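Local coordinates for protein 3-chlorocatechol 1,2-dioxygenase (Rhodococcus opacus, PDB 2BOY) that probably cleaves the aromatic ring of catechols such as 3-chlorocatechol between the two hydroxylated carbons, using a bound ferric iron and dioxygen, at residues M94-E108 against E153-A165. Sequence-based numbering, arbitrary orientation.
Sequences MRDDESGDTLIFRGE and ENGRFTLRTIVPA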
ATOM      1  N   MET A  94      33.822  14.699   5.897  1.00 19.10           N
ATOM      2  CA  MET A  94      34.190  14.338   4.542  1.00 20.64           C
ATOM      3  C   MET A  94      35.482  13.509   4.586  1.00 21.39           C
ATOM      4  O   MET A  94      36.282  13.646   5.512  1.00 21.61           O
ATOM      5  CB  MET A  94      34.447  15.617   3.727  1.00 19.55           C
ATOM      6  CG  MET A  94      33.185  16.365   3.426  1.00 20.81           C
ATOM      7  SD  MET A  94      33.414  17.802   2.426  1.00 23.50           S
ATOM      8  CE  MET A  94      34.012  18.931   3.631  1.00 20.29           C
ATOM      9  N   ARG A  95      35.685  12.680   3.575  1.00 23.20           N
ATOM     10  CA  ARG A  95      36.891  11.856   3.529  1.00 25.02           C
ATOM     11  C   ARG A  95      38.076  12.721   3.120  1.00 26.53           C
ATOM     12  O   ARG A  95      37.878  13.767   2.512  1.00 24.50           O
ATOM     13  CB  ARG A  95      36.710  10.713   2.531  1.00 24.94           C
ATOM     14  CG  ARG A  95      35.715   9.663   3.099  1.00 23.43           C
ATOM     15  CD  ARG A  95      35.074   8.780   2.050  1.00 23.79           C
ATOM     16  NE  ARG A  95      34.098   9.460   1.183  1.00 23.28           N
ATOM     17  CZ  ARG A  95      33.288   8.803   0.357  1.00 26.06           C
ATOM     18  NH1 ARG A  95      33.354   7.472   0.281  1.00 29.17           N
ATOM     19  NH2 ARG A  95      32.422   9.448  -0.405  1.00 27.62           N
ATOM     20  N   ASP A  96      39.305  12.282   3.431  1.00 28.97           N
ATOM     21  CA  ASP A  96      40.478  13.082   3.044  1.00 30.27           C
ATOM     22  C   ASP A  96      40.608  13.306   1.537  1.00 30.93           C
ATOM     23  O   ASP A  96      41.299  14.239   1.107  1.00 32.56           O
ATOM     24  CB  ASP A  96      41.831  12.591   3.608  1.00 30.69           C
ATOM     25  CG  ASP A  96      42.070  11.097   3.460  0.50 28.43           C
ATOM     26  OD1 ASP A  96      41.510  10.436   2.563  0.50 28.34           O
ATOM     27  OD2 ASP A  96      42.871  10.499   4.218  0.50 29.21           O
ATOM     28  N   ASP A  97      39.946  12.494   0.735  1.00 30.76           N
ATOM     29  CA  ASP A  97      40.015  12.680  -0.719  1.00 30.75           C
ATOM     30  C   ASP A  97      38.632  12.896  -1.330  1.00 29.82           C
ATOM     31  O   ASP A  97      38.369  12.521  -2.477  1.00 28.60           O
ATOM     32  CB  ASP A  97      40.736  11.493  -1.382  1.00 31.55           C
ATOM     33  CG  ASP A  97      40.028  10.167  -1.168  1.00 35.49           C
ATOM     34  OD1 ASP A  97      38.975  10.108  -0.438  1.00 38.40           O
ATOM     35  OD2 ASP A  97      40.471   9.115  -1.675  1.00 38.36           O
ATOM     36  N   GLU A  98      37.736  13.486  -0.540  1.00 28.07           N
ATOM     37  CA  GLU A  98      36.342  13.641  -0.970  1.00 27.48           C
ATOM     38  C   GLU A  98      36.257  14.386  -2.289  1.00 26.69           C
ATOM     39  O   GLU A  98      36.832  15.458  -2.421  1.00 26.29           O
ATOM     40  CB  GLU A  98      35.550  14.382   0.118  1.00 26.79           C
ATOM     41  CG  GLU A  98      34.047  14.257  -0.020  1.00 24.73           C
ATOM     42  CD  GLU A  98      33.556  12.874   0.315  1.00 23.04           C
ATOM     43  OE1 GLU A  98      33.941  12.346   1.388  1.00 21.94           O
ATOM     44  OE2 GLU A  98      32.780  12.316  -0.509  1.00 24.01           O
ATOM     45  N   SER A  99      35.576  13.825  -3.287  1.00 27.84           N
ATOM     46  CA  SER A  99      35.440  14.557  -4.548  1.00 29.09           C
ATOM     47  C   SER A  99      34.230  15.490  -4.562  1.00 28.99           C
ATOM     48  O   SER A  99      33.361  15.380  -3.695  1.00 28.28           O
ATOM     49  CB  SER A  99      35.402  13.619  -5.747  1.00 30.11           C
ATOM     50  OG  SER A  99      34.271  12.796  -5.688  1.00 34.63           O
ATOM     51  N   GLY A 100      34.200  16.379  -5.560  1.00 27.75           N
ATOM     52  CA  GLY A 100      33.122  17.339  -5.760  1.00 27.44           C
ATOM     53  C   GLY A 100      33.569  18.785  -5.602  1.00 26.17           C
ATOM     54  O   GLY A 100      34.683  19.054  -5.183  1.00 28.20           O
ATOM     55  N   ASP A 101      32.705  19.713  -5.985  1.00 25.51           N
ATOM     56  CA  ASP A 101      32.964  21.132  -5.917  1.00 24.22           C
ATOM     57  C   ASP A 101      32.731  21.605  -4.479  1.00 24.31           C
ATOM     58  O   ASP A 101      31.712  21.248  -3.891  1.00 22.92           O
ATOM     59  CB  ASP A 101      31.995  21.872  -6.854  1.00 24.24           C
ATOM     60  CG  ASP A 101      32.144  21.448  -8.326  1.00 29.51           C
ATOM     61  OD1 ASP A 101      33.287  21.232  -8.759  1.00 32.37           O
ATOM     62  OD2 ASP A 101      31.179  21.305  -9.095  1.00 33.54           O
ATOM     63  N   THR A 102      33.661  22.386  -3.933  1.00 23.16           N
ATOM     64  CA  THR A 102      33.542  22.953  -2.579  1.00 24.11           C
ATOM     65  C   THR A 102      32.414  23.953  -2.542  1.00 22.44           C
ATOM     66  O   THR A 102      32.264  24.765  -3.458  1.00 22.89           O
ATOM     67  CB  THR A 102      34.860  23.643  -2.166  1.00 23.99           C
ATOM     68  OG1 THR A 102      35.858  22.635  -1.969  1.00 29.25           O
ATOM     69  CG2 THR A 102      34.720  24.261  -0.769  1.00 24.95           C
ATOM     70  N   LEU A 103      31.606  23.880  -1.485  1.00 21.88           N
ATOM     71  CA  LEU A 103      30.503  24.789  -1.307  1.00 19.47           C
ATOM     72  C   LEU A 103      30.669  25.479   0.036  1.00 19.69           C
ATOM     73  O   LEU A 103      30.823  24.785   1.069  1.00 19.79           O
ATOM     74  CB  LEU A 103      29.152  24.025  -1.302  1.00 18.91           C
ATOM     75  CG  LEU A 103      27.936  24.930  -1.015  1.00 19.46           C
ATOM     76  CD1 LEU A 103      27.755  26.016  -2.102  1.00 19.41           C
ATOM     77  CD2 LEU A 103      26.634  24.093  -0.827  1.00 18.78           C
ATOM     78  N   ILE A 104      30.597  26.808   0.041  1.00 18.80           N
ATOM     79  CA  ILE A 104      30.590  27.568   1.303  1.00 18.76           C
ATOM     80  C   ILE A 104      29.195  28.094   1.479  1.00 18.80           C
ATOM     81  O   ILE A 104      28.683  28.876   0.639  1.00 18.96           O
ATOM     82  CB  ILE A 104      31.637  28.705   1.330  1.00 19.84           C
ATOM     83  CG1 ILE A 104      33.042  28.159   0.979  1.00 19.21           C
ATOM     84  CG2 ILE A 104      31.601  29.440   2.659  1.00 20.23           C
ATOM     85  CD1 ILE A 104      33.565  27.027   1.886  1.00 21.12           C
ATOM     86  N   PHE A 105      28.568  27.664   2.575  1.00 18.29           N
ATOM     87  CA  PHE A 105      27.157  27.996   2.822  1.00 17.69           C
ATOM     88  C   PHE A 105      27.076  28.978   3.998  1.00 17.92           C
ATOM     89  O   PHE A 105      27.571  28.673   5.087  1.00 18.45           O
ATOM     90  CB  PHE A 105      26.336  26.714   3.071  1.00 17.28           C
ATOM     91  CG  PHE A 105      24.864  26.969   3.317  1.00 16.81           C
ATOM     92  CD1 PHE A 105      24.435  27.547   4.511  1.00 19.78           C
ATOM     93  CD2 PHE A 105      23.912  26.624   2.353  1.00 17.87           C
ATOM     94  CE1 PHE A 105      23.066  27.813   4.766  1.00 16.96           C
ATOM     95  CE2 PHE A 105      22.527  26.842   2.588  1.00 17.15           C
ATOM     96  CZ  PHE A 105      22.120  27.477   3.808  1.00 17.68           C
ATOM     97  N   ARG A 106      26.556  30.183   3.748  1.00 16.16           N
ATOM     98  CA  ARG A 106      26.446  31.204   4.793  1.00 17.19           C
ATOM     99  C   ARG A 106      24.987  31.246   5.213  1.00 16.66           C
ATOM    100  O   ARG A 106      24.104  31.654   4.424  1.00 16.94           O
ATOM    101  CB  ARG A 106      26.889  32.578   4.243  1.00 17.65           C
ATOM    102  CG  ARG A 106      28.353  32.583   3.793  1.00 19.18           C
ATOM    103  CD  ARG A 106      28.833  33.920   3.154  1.00 28.96           C
ATOM    104  NE  ARG A 106      30.185  33.778   2.549  1.00 29.87           N
ATOM    105  CZ  ARG A 106      31.277  33.601   3.272  1.00 29.25           C
ATOM    106  NH1 ARG A 106      31.140  33.562   4.588  1.00 30.27           N
ATOM    107  NH2 ARG A 106      32.484  33.490   2.698  1.00 25.75           N
ATOM    108  N   GLY A 107      24.721  30.810   6.454  1.00 18.70           N
ATOM    109  CA  GLY A 107      23.368  30.743   6.979  1.00 16.50           C
ATOM    110  C   GLY A 107      23.065  31.855   7.969  1.00 18.37           C
ATOM    111  O   GLY A 107      23.965  32.397   8.634  1.00 17.80           O
ATOM    112  N   GLU A 108      21.787  32.206   8.059  1.00 18.04           N
ATOM    113  CA  GLU A 108      21.321  33.111   9.095  1.00 19.12           C
ATOM    114  C   GLU A 108      19.949  32.572   9.508  1.00 18.98           C
ATOM    115  O   GLU A 108      19.164  32.084   8.650  1.00 18.89           O
ATOM    116  CB  GLU A 108      21.194  34.568   8.556  1.00 21.30           C
ATOM    117  CG  GLU A 108      20.821  35.599   9.654  1.00 25.15           C
ATOM    118  CD  GLU A 108      20.507  36.998   9.125  1.00 32.17           C
ATOM    119  OE1 GLU A 108      20.019  37.118   7.971  1.00 34.09           O
ATOM    120  OE2 GLU A 108      20.701  37.974   9.897  1.00 34.10           O
ATOM    121  N   GLU A 153      26.037  34.395  18.069  1.00 21.94           N
ATOM    122  CA  GLU A 153      25.321  35.561  18.648  1.00 22.97           C
ATOM    123  C   GLU A 153      24.600  36.406  17.624  1.00 22.55           C
ATOM    124  O   GLU A 153      23.670  37.171  17.939  1.00 22.74           O
ATOM    125  CB  GLU A 153      26.338  36.497  19.319  1.00 23.66           C
ATOM    126  CG  GLU A 153      26.868  35.918  20.602  1.00 25.78           C
ATOM    127  CD  GLU A 153      27.716  36.933  21.366  1.00 28.09           C
ATOM    128  OE1 GLU A 153      28.008  38.090  20.885  1.00 29.06           O
ATOM    129  OE2 GLU A 153      28.069  36.548  22.471  1.00 29.20           O
ATOM    130  N   ASN A 154      25.061  36.348  16.395  1.00 21.86           N
ATOM    131  CA  ASN A 154      24.406  37.113  15.355  1.00 21.91           C
ATOM    132  C   ASN A 154      23.414  36.299  14.550  1.00 20.53           C
ATOM    133  O   ASN A 154      22.937  36.770  13.539  1.00 20.87           O
ATOM    134  CB  ASN A 154      25.444  37.740  14.428  1.00 22.70           C
ATOM    135  CG  ASN A 154      26.388  38.675  15.181  1.00 27.22           C
ATOM    136  OD1 ASN A 154      25.949  39.454  16.026  1.00 31.04           O
ATOM    137  ND2 ASN A 154      27.678  38.593  14.882  1.00 25.79           N
ATOM    138  N   GLY A 155      23.131  35.077  14.984  1.00 20.57           N
ATOM    139  CA  GLY A 155      22.175  34.226  14.269  1.00 19.78           C
ATOM    140  C   GLY A 155      22.771  33.608  13.002  1.00 19.38           C
ATOM    141  O   GLY A 155      22.021  33.121  12.142  1.00 19.27           O
ATOM    142  N   ARG A 156      24.103  33.597  12.912  1.00 17.28           N
ATOM    143  CA  ARG A 156      24.806  33.221  11.692  1.00 18.20           C
ATOM    144  C   ARG A 156      25.693  31.993  11.858  1.00 18.02           C
ATOM    145  O   ARG A 156      26.103  31.622  12.961  1.00 17.95           O
ATOM    146  CB  ARG A 156      25.667  34.390  11.195  1.00 17.47           C
ATOM    147  CG  ARG A 156      24.857  35.561  10.650  1.00 22.42           C
ATOM    148  CD  ARG A 156      25.725  36.721  10.097  1.00 27.43           C
ATOM    149  NE  ARG A 156      24.888  37.843   9.656  1.00 34.94           N
ATOM    150  CZ  ARG A 156      24.289  37.918   8.448  1.00 38.30           C
ATOM    151  NH1 ARG A 156      24.449  36.963   7.536  1.00 38.44           N
ATOM    152  NH2 ARG A 156      23.538  38.966   8.143  1.00 41.26           N
ATOM    153  N   PHE A 157      26.019  31.382  10.727  1.00 17.78           N
ATOM    154  CA  PHE A 157      27.054  30.343  10.706  1.00 17.49           C
ATOM    155  C   PHE A 157      27.566  30.287   9.272  1.00 17.90           C
ATOM    156  O   PHE A 157      26.898  30.745   8.317  1.00 17.49           O
ATOM    157  CB  PHE A 157      26.496  28.944  11.128  1.00 17.64           C
ATOM    158  CG  PHE A 157      25.410  28.413  10.206  1.00 17.45           C
ATOM    159  CD1 PHE A 157      25.737  27.714   9.043  1.00 18.55           C
ATOM    160  CD2 PHE A 157      24.071  28.640  10.482  1.00 18.60           C
ATOM    161  CE1 PHE A 157      24.744  27.229   8.196  1.00 17.21           C
ATOM    162  CE2 PHE A 157      23.053  28.167   9.636  1.00 16.70           C
ATOM    163  CZ  PHE A 157      23.385  27.437   8.504  1.00 20.61           C
ATOM    164  N   THR A 158      28.753  29.705   9.130  1.00 18.36           N
ATOM    165  CA  THR A 158      29.345  29.460   7.828  1.00 18.93           C
ATOM    166  C   THR A 158      29.649  27.995   7.840  1.00 19.84           C
ATOM    167  O   THR A 158      30.225  27.491   8.823  1.00 19.99           O
ATOM    168  CB  THR A 158      30.667  30.265   7.705  1.00 20.53           C
ATOM    169  OG1 THR A 158      30.362  31.673   7.620  1.00 21.21           O
ATOM    170  CG2 THR A 158      31.371  29.963   6.386  1.00 21.76           C
ATOM    171  N   LEU A 159      29.276  27.300   6.767  1.00 18.71           N
ATOM    172  CA  LEU A 159      29.447  25.842   6.717  1.00 19.16           C
ATOM    173  C   LEU A 159      30.171  25.468   5.430  1.00 19.98           C
ATOM    174  O   LEU A 159      29.759  25.905   4.342  1.00 20.03           O
ATOM    175  CB  LEU A 159      28.071  25.149   6.809  1.00 17.43           C
ATOM    176  CG  LEU A 159      28.026  23.599   6.672  1.00 18.41           C
ATOM    177  CD1 LEU A 159      28.790  22.949   7.804  1.00 18.38           C
ATOM    178  CD2 LEU A 159      26.587  23.096   6.637  1.00 18.37           C
ATOM    179  N   ARG A 160      31.245  24.674   5.554  1.00 19.34           N
ATOM    180  CA  ARG A 160      31.927  24.158   4.376  1.00 20.34           C
ATOM    181  C   ARG A 160      31.494  22.717   4.053  1.00 20.64           C
ATOM    182  O   ARG A 160      31.505  21.829   4.908  1.00 21.14           O
ATOM    183  CB  ARG A 160      33.452  24.203   4.553  1.00 20.84           C
ATOM    184  CG  ARG A 160      34.215  23.574   3.403  1.00 24.83           C
ATOM    185  CD  ARG A 160      35.744  23.780   3.433  1.00 33.66           C
ATOM    186  NE  ARG A 160      36.428  22.525   3.076  1.00 41.76           N
ATOM    187  CZ  ARG A 160      37.321  21.894   3.857  1.00 47.08           C
ATOM    188  NH1 ARG A 160      37.674  22.413   5.030  1.00 49.46           N
ATOM    189  NH2 ARG A 160      37.882  20.746   3.465  1.00 47.07           N
ATOM    190  N   THR A 161      31.148  22.487   2.801  1.00 19.18           N
ATOM    191  CA  THR A 161      30.781  21.163   2.381  1.00 19.53           C
ATOM    192  C   THR A 161      31.120  21.027   0.900  1.00 20.52           C
ATOM    193  O   THR A 161      31.990  21.755   0.394  1.00 20.33           O
ATOM    194  CB  THR A 161      29.300  20.904   2.756  1.00 18.77           C
ATOM    195  OG1 THR A 161      28.952  19.586   2.422  1.00 18.30           O
ATOM    196  CG2 THR A 161      28.317  21.817   1.986  1.00 18.10           C
ATOM    197  N   ILE A 162      30.511  20.056   0.240  1.00 21.39           N
ATOM    198  CA  ILE A 162      30.678  19.846  -1.184  1.00 23.62           C
ATOM    199  C   ILE A 162      29.280  19.910  -1.779  1.00 22.69           C
ATOM    200  O   ILE A 162      28.320  19.654  -1.062  1.00 23.40           O
ATOM    201  CB  ILE A 162      31.434  18.495  -1.380  1.00 23.54           C
ATOM    202  CG1 ILE A 162      32.942  18.807  -1.460  1.00 27.07           C
ATOM    203  CG2 ILE A 162      30.962  17.722  -2.584  1.00 27.23           C
ATOM    204  CD1 ILE A 162      33.841  17.688  -0.942  1.00 34.64           C
ATOM    205  N   VAL A 163      29.144  20.346  -3.030  1.00 21.79           N
ATOM    206  CA  VAL A 163      27.825  20.336  -3.695  1.00 21.19           C
ATOM    207  C   VAL A 163      27.355  18.903  -3.875  1.00 21.14           C
ATOM    208  O   VAL A 163      28.055  18.110  -4.525  1.00 20.29           O
ATOM    209  CB  VAL A 163      27.849  21.091  -5.059  1.00 21.03           C
ATOM    210  CG1 VAL A 163      26.459  21.138  -5.678  1.00 21.26           C
ATOM    211  CG2 VAL A 163      28.376  22.519  -4.867  1.00 22.22           C
ATOM    212  N   PRO A 164      26.181  18.536  -3.308  1.00 19.74           N
ATOM    213  CA  PRO A 164      25.692  17.168  -3.455  1.00 19.49           C
ATOM    214  C   PRO A 164      25.287  16.932  -4.909  1.00 19.57           C
ATOM    215  O   PRO A 164      24.896  17.872  -5.591  1.00 19.04           O
ATOM    216  CB  PRO A 164      24.417  17.114  -2.544  1.00 19.98           C
ATOM    217  CG  PRO A 164      23.915  18.577  -2.520  1.00 19.24           C
ATOM    218  CD  PRO A 164      25.222  19.418  -2.595  1.00 20.09           C
ATOM    219  N   ALA A 165      25.396  15.693  -5.364  1.00 19.88           N
ATOM    220  CA  ALA A 165      24.814  15.277  -6.637  1.00 20.88           C
ATOM    221  C   ALA A 165      23.314  15.026  -6.487  1.00 21.20           C
ATOM    222  O   ALA A 165      22.859  14.664  -5.414  1.00 19.38           O
ATOM    223  CB  ALA A 165      25.488  13.975  -7.127  1.00 21.78           C
TER
HETATM  224  O   HOH W   1      29.961  18.512  -6.341  1.00 32.35           O
HETATM  225  O   HOH W   2      34.819  21.185   0.750  1.00 27.67           O
HETATM  226  O   HOH W   3      25.903  33.923   7.553  1.00 22.09           O
HETATM  227  O   HOH W   4      22.583  38.937  11.950  1.00 37.13           O
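Strands 102-108 and 156-162 form an antiparallel ladder in the beta core of the intradiol dioxygenase domain, with the loop 94-101 folded against its I162 end. Six backbone bonds join L103 to T161, F105 to L159 and G107 to F157, and V163 N extends the ladder to D101 O (2.9 Å). On the buried face F105 CD1 meets F157 CE1 at 3.7 Å, rim to rim, the planes nearly parallel (7°). F157 has CG between its backbone N and carbonyl carbon (chi1 62°), which lays the ring over G107 CA, 3.8 Å from the centroid; a side chain at G107 would collide with it. I162 CD1 touches M94 SD (3.4 Å) and, from another side, E98 CG (3.6 Å). E98 OE1 takes R95 N and NE; E98 OE2 takes R95 NH2 (2.9 Å). With an alanine here, R95 N and its guanidinium would probably lose their carboxylate partner and a gap would open beside I162 CD1. E108 OE2 stacks over the R156 guanidinium, 3.5 Å from R156 NH2, with no N-H aimed at it; a water links it to N154 O. Directed bonds thus brace the R95-E98 turn internally, apolar contact seats it on I162, and the direct E108-R156 pair rests on charge.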